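Local coordinates for glycosyl hydrolase family 2, TIM barrel domain protein (Parabacteroides merdae ATCC 43184, PDB 6DXU), which probably hydrolyses beta-glucuronides, removing terminal glucuronic acid from conjugates that reach the gut, as a family 2 glycoside hydrolase, at residues 735-740 against 753-758; 767-772 against 797-802. All blocks are in the same frame, centred on the assembly; numbering follows the deposited sequence.

Contact 1: 735-740 against 753-758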
loop_
_atom_site.group_PDB
_atom_site.type_symbol
_atom_site.label_atom_id
_atom_site.label_comp_id
_atom_site.label_asym_id
_atom_site.label_seq_id
_atom_site.Cartn_x
_atom_site.Cartn_y
_atom_site.Cartn_z
ATOM N N ALA D 735 -42.787 30.469 -39.629
ATOM C CA ALA D 735 -43.396 29.154 -39.496
ATOM C C ALA D 735 -42.461 28.089 -40.043
ATOM O O ALA D 735 -41.572 28.364 -40.853
ATOM C CB ALA D 735 -44.748 29.086 -40.222
ATOM N N CYS D 736 -42.710 26.857 -39.611
ATOM C CA CYS D 736 -42.036 25.672 -40.118
ATOM C C CYS D 736 -43.000 24.897 -40.995
ATOM O O CYS D 736 -44.083 24.513 -40.543
ATOM C CB CYS D 736 -41.550 24.785 -38.974
ATOM S SG CYS D 736 -40.201 25.498 -38.063
ATOM N N GLN D 737 -42.616 24.676 -42.239
ATOM C CA GLN D 737 -43.388 23.856 -43.154
ATOM C C GLN D 737 -42.713 22.493 -43.229
ATOM O O GLN D 737 -41.515 22.404 -43.520
ATOM C CB GLN D 737 -43.501 24.555 -44.510
ATOM C CG GLN D 737 -43.922 23.722 -45.685
ATOM C CD GLN D 737 -43.909 24.547 -46.974
ATOM O OE1 GLN D 737 -43.965 25.784 -46.934
ATOM N NE2 GLN D 737 -43.847 23.869 -48.117
ATOM N N VAL D 738 -43.461 21.443 -42.901
ATOM C CA VAL D 738 -42.917 20.103 -42.713
ATOM C C VAL D 738 -43.577 19.182 -43.713
ATOM O O VAL D 738 -44.808 19.165 -43.827
ATOM C CB VAL D 738 -43.145 19.591 -41.278
ATOM C CG1 VAL D 738 -42.415 18.257 -41.052
ATOM C CG2 VAL D 738 -42.701 20.634 -40.272
ATOM N N SER D 739 -42.773 18.386 -44.405
ATOM C CA SER D 739 -43.330 17.553 -45.451
ATOM C C SER D 739 -42.538 16.261 -45.547
ATOM O O SER D 739 -41.377 16.184 -45.137
ATOM C CB SER D 739 -43.318 18.286 -46.794
ATOM O OG SER D 739 -41.987 18.554 -47.194
ATOM N N LEU D 740 -43.193 15.243 -46.088
ATOM C CA LEU D 740 -42.542 13.988 -46.425
ATOM C C LEU D 740 -41.858 14.154 -47.779
ATOM O O LEU D 740 -42.527 14.328 -48.803
ATOM C CB LEU D 740 -43.560 12.852 -46.445
ATOM C CG LEU D 740 -42.982 11.513 -46.899
ATOM C CD1 LEU D 740 -41.862 11.076 -45.951
ATOM C CD2 LEU D 740 -44.070 10.447 -46.997
ATOM N N GLN D 753 -38.958 23.396 -43.838
ATOM C CA GLN D 753 -38.588 24.639 -44.506
ATOM C C GLN D 753 -39.111 25.809 -43.687
ATOM O O GLN D 753 -40.321 25.924 -43.456
ATOM C CB GLN D 753 -39.137 24.689 -45.939
ATOM C CG GLN D 753 -38.853 25.999 -46.659
ATOM C CD GLN D 753 -37.372 26.220 -46.932
ATOM O OE1 GLN D 753 -36.746 25.430 -47.632
ATOM N NE2 GLN D 753 -36.815 27.304 -46.400
ATOM N N LEU D 754 -38.210 26.682 -43.263
ATOM C CA LEU D 754 -38.617 27.905 -42.586
ATOM C C LEU D 754 -39.117 28.916 -43.617
ATOM O O LEU D 754 -38.465 29.158 -44.637
ATOM C CB LEU D 754 -37.451 28.483 -41.790
ATOM C CG LEU D 754 -37.011 27.635 -40.599
ATOM C CD1 LEU D 754 -35.573 27.950 -40.190
ATOM C CD2 LEU D 754 -37.942 27.890 -39.426
ATOM N N ILE D 755 -40.273 29.513 -43.345
ATOM C CA ILE D 755 -40.905 30.457 -44.258
ATOM C C ILE D 755 -41.285 31.695 -43.468
ATOM O O ILE D 755 -41.406 31.660 -42.242
ATOM C CB ILE D 755 -42.146 29.856 -44.932
ATOM C CG1 ILE D 755 -43.174 29.460 -43.866
ATOM C CG2 ILE D 755 -41.762 28.677 -45.826
ATOM C CD1 ILE D 755 -44.479 28.926 -44.425
ATOM N N ASP D 756 -41.460 32.807 -44.179
ATOM C CA ASP D 756 -41.847 34.037 -43.508
ATOM C C ASP D 756 -43.371 34.135 -43.486
ATOM O O ASP D 756 -44.076 33.231 -43.939
ATOM C CB ASP D 756 -41.191 35.248 -44.172
ATOM C CG ASP D 756 -41.733 35.543 -45.577
ATOM O OD1 ASP D 756 -42.722 34.918 -46.032
ATOM O OD2 ASP D 756 -41.131 36.415 -46.235
ATOM N N LYS D 757 -43.886 35.255 -42.967
ATOM C CA LYS D 757 -45.332 35.429 -42.816
ATOM C C LYS D 757 -46.080 35.394 -44.147
ATOM O O LYS D 757 -47.290 35.139 -44.157
ATOM C CB LYS D 757 -45.623 36.746 -42.093
ATOM C CG LYS D 757 -45.258 37.979 -42.895
ATOM C CD LYS D 757 -45.217 39.217 -42.016
ATOM C CE LYS D 757 -44.919 40.469 -42.833
ATOM N NZ LYS D 757 -44.825 41.695 -41.984
ATOM N N ASN D 758 -45.393 35.604 -45.271
ATOM C CA ASN D 758 -46.019 35.561 -46.581
ATOM C C ASN D 758 -45.781 34.236 -47.288
ATOM O O ASN D 758 -46.144 34.094 -48.459
ATOM C CB ASN D 758 -45.517 36.727 -47.436
ATOM C CG ASN D 758 -45.899 38.078 -46.849
ATOM O OD1 ASN D 758 -45.060 38.967 -46.690
ATOM N ND2 ASN D 758 -47.171 38.226 -46.498
#

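Contact 2: 767-772 against 797-802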
loop_
_atom_site.group_PDB
_atom_site.type_symbol
_atom_site.label_atom_id
_atom_site.label_comp_id
_atom_site.label_asym_id
_atom_site.label_seq_id
_atom_site.Cartn_x
_atom_site.Cartn_y
_atom_site.Cartn_z
ATOM N N LYS D 767 -31.601 29.345 -38.130
ATOM C CA LYS D 767 -32.342 29.116 -36.898
ATOM C C LYS D 767 -32.307 27.645 -36.490
ATOM O O LYS D 767 -32.382 26.743 -37.330
ATOM C CB LYS D 767 -33.784 29.560 -37.100
ATOM C CG LYS D 767 -34.443 30.110 -35.854
ATOM C CD LYS D 767 -35.797 30.723 -36.228
ATOM C CE LYS D 767 -36.704 30.819 -35.021
ATOM N NZ LYS D 767 -35.987 31.387 -33.895
ATOM N N GLN D 768 -32.204 27.398 -35.190
ATOM C CA GLN D 768 -32.161 26.022 -34.731
ATOM C C GLN D 768 -33.541 25.374 -34.812
ATOM O O GLN D 768 -34.553 25.966 -34.433
ATOM C CB GLN D 768 -31.626 25.930 -33.298
ATOM C CG GLN D 768 -31.286 24.474 -32.942
ATOM C CD GLN D 768 -30.817 24.266 -31.516
ATOM O OE1 GLN D 768 -29.657 23.916 -31.281
ATOM N NE2 GLN D 768 -31.719 24.447 -30.560
ATOM N N ILE D 769 -33.557 24.136 -35.297
ATOM C CA ILE D 769 -34.757 23.324 -35.450
ATOM C C ILE D 769 -34.611 22.092 -34.563
ATOM O O ILE D 769 -33.523 21.508 -34.478
ATOM C CB ILE D 769 -34.963 22.915 -36.921
ATOM C CG1 ILE D 769 -35.305 24.144 -37.758
ATOM C CG2 ILE D 769 -36.061 21.866 -37.046
ATOM C CD1 ILE D 769 -34.883 24.004 -39.193
ATOM N N THR D 770 -35.704 21.701 -33.908
ATOM C CA THR D 770 -35.757 20.537 -33.029
ATOM C C THR D 770 -36.793 19.539 -33.539
ATOM O O THR D 770 -37.946 19.909 -33.785
ATOM C CB THR D 770 -36.103 20.978 -31.603
ATOM O OG1 THR D 770 -35.070 21.834 -31.111
ATOM C CG2 THR D 770 -36.250 19.763 -30.663
ATOM N N PHE D 771 -36.390 18.281 -33.694
ATOM C CA PHE D 771 -37.287 17.200 -34.084
ATOM C C PHE D 771 -37.673 16.354 -32.874
ATOM O O PHE D 771 -36.823 16.051 -32.035
ATOM C CB PHE D 771 -36.614 16.302 -35.114
ATOM C CG PHE D 771 -36.325 16.978 -36.421
ATOM C CD1 PHE D 771 -37.292 17.028 -37.415
ATOM C CD2 PHE D 771 -35.088 17.563 -36.654
ATOM C CE1 PHE D 771 -37.031 17.629 -38.631
ATOM C CE2 PHE D 771 -34.817 18.175 -37.863
ATOM C CZ PHE D 771 -35.792 18.212 -38.854
ATOM N N GLU D 772 -38.953 15.958 -32.798
ATOM C CA GLU D 772 -39.425 14.994 -31.803
ATOM C C GLU D 772 -40.366 14.013 -32.486
ATOM O O GLU D 772 -40.966 14.326 -33.517
ATOM C CB GLU D 772 -40.154 15.661 -30.624
ATOM C CG GLU D 772 -39.306 16.609 -29.800
ATOM C CD GLU D 772 -40.043 17.187 -28.599
ATOM O OE1 GLU D 772 -41.259 16.914 -28.417
ATOM O OE2 GLU D 772 -39.395 17.930 -27.833
ATOM N N GLY D 797 -32.426 27.786 -44.431
ATOM C CA GLY D 797 -33.806 27.703 -44.004
ATOM C C GLY D 797 -34.408 26.319 -44.003
ATOM O O GLY D 797 -35.614 26.193 -43.757
ATOM N N ARG D 798 -33.626 25.275 -44.267
ATOM C CA ARG D 798 -34.183 23.932 -44.322
ATOM C C ARG D 798 -33.453 23.000 -43.356
ATOM O O ARG D 798 -32.328 23.266 -42.923
ATOM C CB ARG D 798 -34.178 23.394 -45.748
ATOM C CG ARG D 798 -33.086 22.471 -46.093
ATOM C CD ARG D 798 -33.241 22.092 -47.567
ATOM N NE ARG D 798 -32.009 21.509 -48.092
ATOM C CZ ARG D 798 -30.925 22.225 -48.367
ATOM N NH1 ARG D 798 -30.930 23.549 -48.162
ATOM N NH2 ARG D 798 -29.838 21.619 -48.834
ATOM N N ALA D 799 -34.140 21.926 -42.972
ATOM C CA ALA D 799 -33.524 20.869 -42.184
ATOM C C ALA D 799 -34.177 19.554 -42.571
ATOM O O ALA D 799 -35.395 19.494 -42.767
ATOM C CB ALA D 799 -33.669 21.118 -40.676
ATOM N N LEU D 800 -33.361 18.513 -42.688
ATOM C CA LEU D 800 -33.820 17.182 -43.044
ATOM C C LEU D 800 -33.473 16.207 -41.927
ATOM O O LEU D 800 -32.445 16.354 -41.257
ATOM C CB LEU D 800 -33.160 16.698 -44.344
ATOM C CG LEU D 800 -33.239 17.576 -45.595
ATOM C CD1 LEU D 800 -32.175 17.168 -46.617
ATOM C CD2 LEU D 800 -34.595 17.434 -46.200
ATOM N N ILE D 801 -34.315 15.186 -41.752
ATOM C CA ILE D 801 -33.977 14.062 -40.880
ATOM C C ILE D 801 -34.704 12.832 -41.408
ATOM O O ILE D 801 -35.759 12.939 -42.043
ATOM C CB ILE D 801 -34.316 14.353 -39.392
ATOM C CG1 ILE D 801 -33.544 13.408 -38.455
ATOM C CG2 ILE D 801 -35.821 14.266 -39.132
ATOM C CD1 ILE D 801 -33.601 13.841 -36.994
ATOM N N ARG D 802 -34.102 11.663 -41.209
ATOM C CA ARG D 802 -34.738 10.408 -41.578
ATOM C C ARG D 802 -35.400 9.764 -40.363
ATOM O O ARG D 802 -34.924 9.900 -39.232
ATOM C CB ARG D 802 -33.728 9.446 -42.202
ATOM C CG ARG D 802 -33.132 9.976 -43.514
ATOM C CD ARG D 802 -32.297 8.929 -44.234
ATOM N NE ARG D 802 -31.126 8.544 -43.451
#

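Contact 1: 735-740 against 753-758
Ala735 and Ile755 face each other as a hydrogen-bonded antiparallel pair, and each backbone gives one N-H and receives one. Ile755 N donates to Ala735 O at 3.0 Å, nearly straight at 165°, while Ala735 N reaches Ile755 O over a longer, more bent 3.2 Å. Gln737 and Gln753 repeat the pattern two residues along: Gln737 N to Gln753 O is 2.9 Å, and Gln753 N to Gln737 O is 2.8 Å.

Between these pairs, Cys736 and Leu754 form the non-hydrogen-bonded pair, and SG lies 3.6 Å from Leu754 CD2 on the face that Val738 extends toward strand 822-826. The backbone of Leu754 turns outward, bonding to Gly797 and Cys762. Gln753, bent at chi2 (67°), brings NE2 back to Leu754 O at 3.0 Å, the oxygen lying in the plane of the Gln753 amide. Past the pairing, buried Asp756 OD1 accepts from Asn758 N (2.9 Å, an Asx turn) and Ile760 N, and OD2 from Asp731 N.

On the other face, Ile755 CG1 has room beside the small CB of Ala735, and CG2 comes 3.8 Å from OE1 of the exposed Gln737, whose extended chain crosses it at about a right angle. A glycine in place of Ile755 would probably leave the Gln737 side chain freer to turn and Ala735 CB without its apolar neighbour. This ladder is the open end of an antiparallel beta hairpin, strands 735-744 and 747-755.

Contact 2: 767-772 against 797-802
This is a buried, wholly apolar contact between two beta-sheets laid face to face, inside the C-terminal domain of the enzyme. Strands 768-772 and 798-802 run in nearly the same direction, 27° apart, with their axes 8.5 Å from each other. That spacing is too wide for backbone bonding and is bridged by side chains.

Phe771 and Ile801 make the broadest meeting. Ile801 CG2 sits over one face of the ring, 3.7 Å from the centroid of Phe771 and 16° off the normal, a CH-pi contact. The first torsion of Ile801 (chi1 -161°) swings CG1 away from the backbone N and leaves CG2 between N and the carbonyl carbon, presented to the ring, while CD1 reaches on to Phe771 CD2 at 4.0 Å. The opposite face of the ring is backed by CG2 of Ile769, so the aromatic is held between two beta-branched side chains.

Ala799 fills the narrower part of the interface. Its CB meets Phe771 CZ at the ring edge, at 4.0 Å, and Ile769 CD1 at 3.5 Å, closer than usual for two carbons. A methyl group suits this place because both larger side chains converge on it, whereas the flat ring of Phe771 suits the wider gap beside it.

Backbone bonds lie within the sheets instead: strand 768-775 is flanked by 791-793 and 810-815, and strand 798-804 by 747-755 and 778-780. Val814 adds to the packing on Ile769 and Phe771, Val792 meets Ala799, and Val752 of strand 747-755 touches the Phe771 ring from the facing sheet.

Overall arrangement
Both contacts belong to the same C-terminal domain but show its two kinds of cohesion. Contact 1 is made within a sheet, at its edge, between the outermost strand 735-744 and 747-755, and is partly open to solvent; its strength lies in paired backbone bonds, with glutamines on one face, one exposed, one buried with NE2 bonded. Contact 2 joins that sheet to the opposing one, is buried throughout, and rests on apolar side chains, with no hydrogen bond between its segments. Strand 747-755 links them: it pairs with 735-744 and with 798-804, the second strand of contact 2. The junction is direct: Leu754 N lies 2.7 Å from Gly797 O, a probable hydrogen bond.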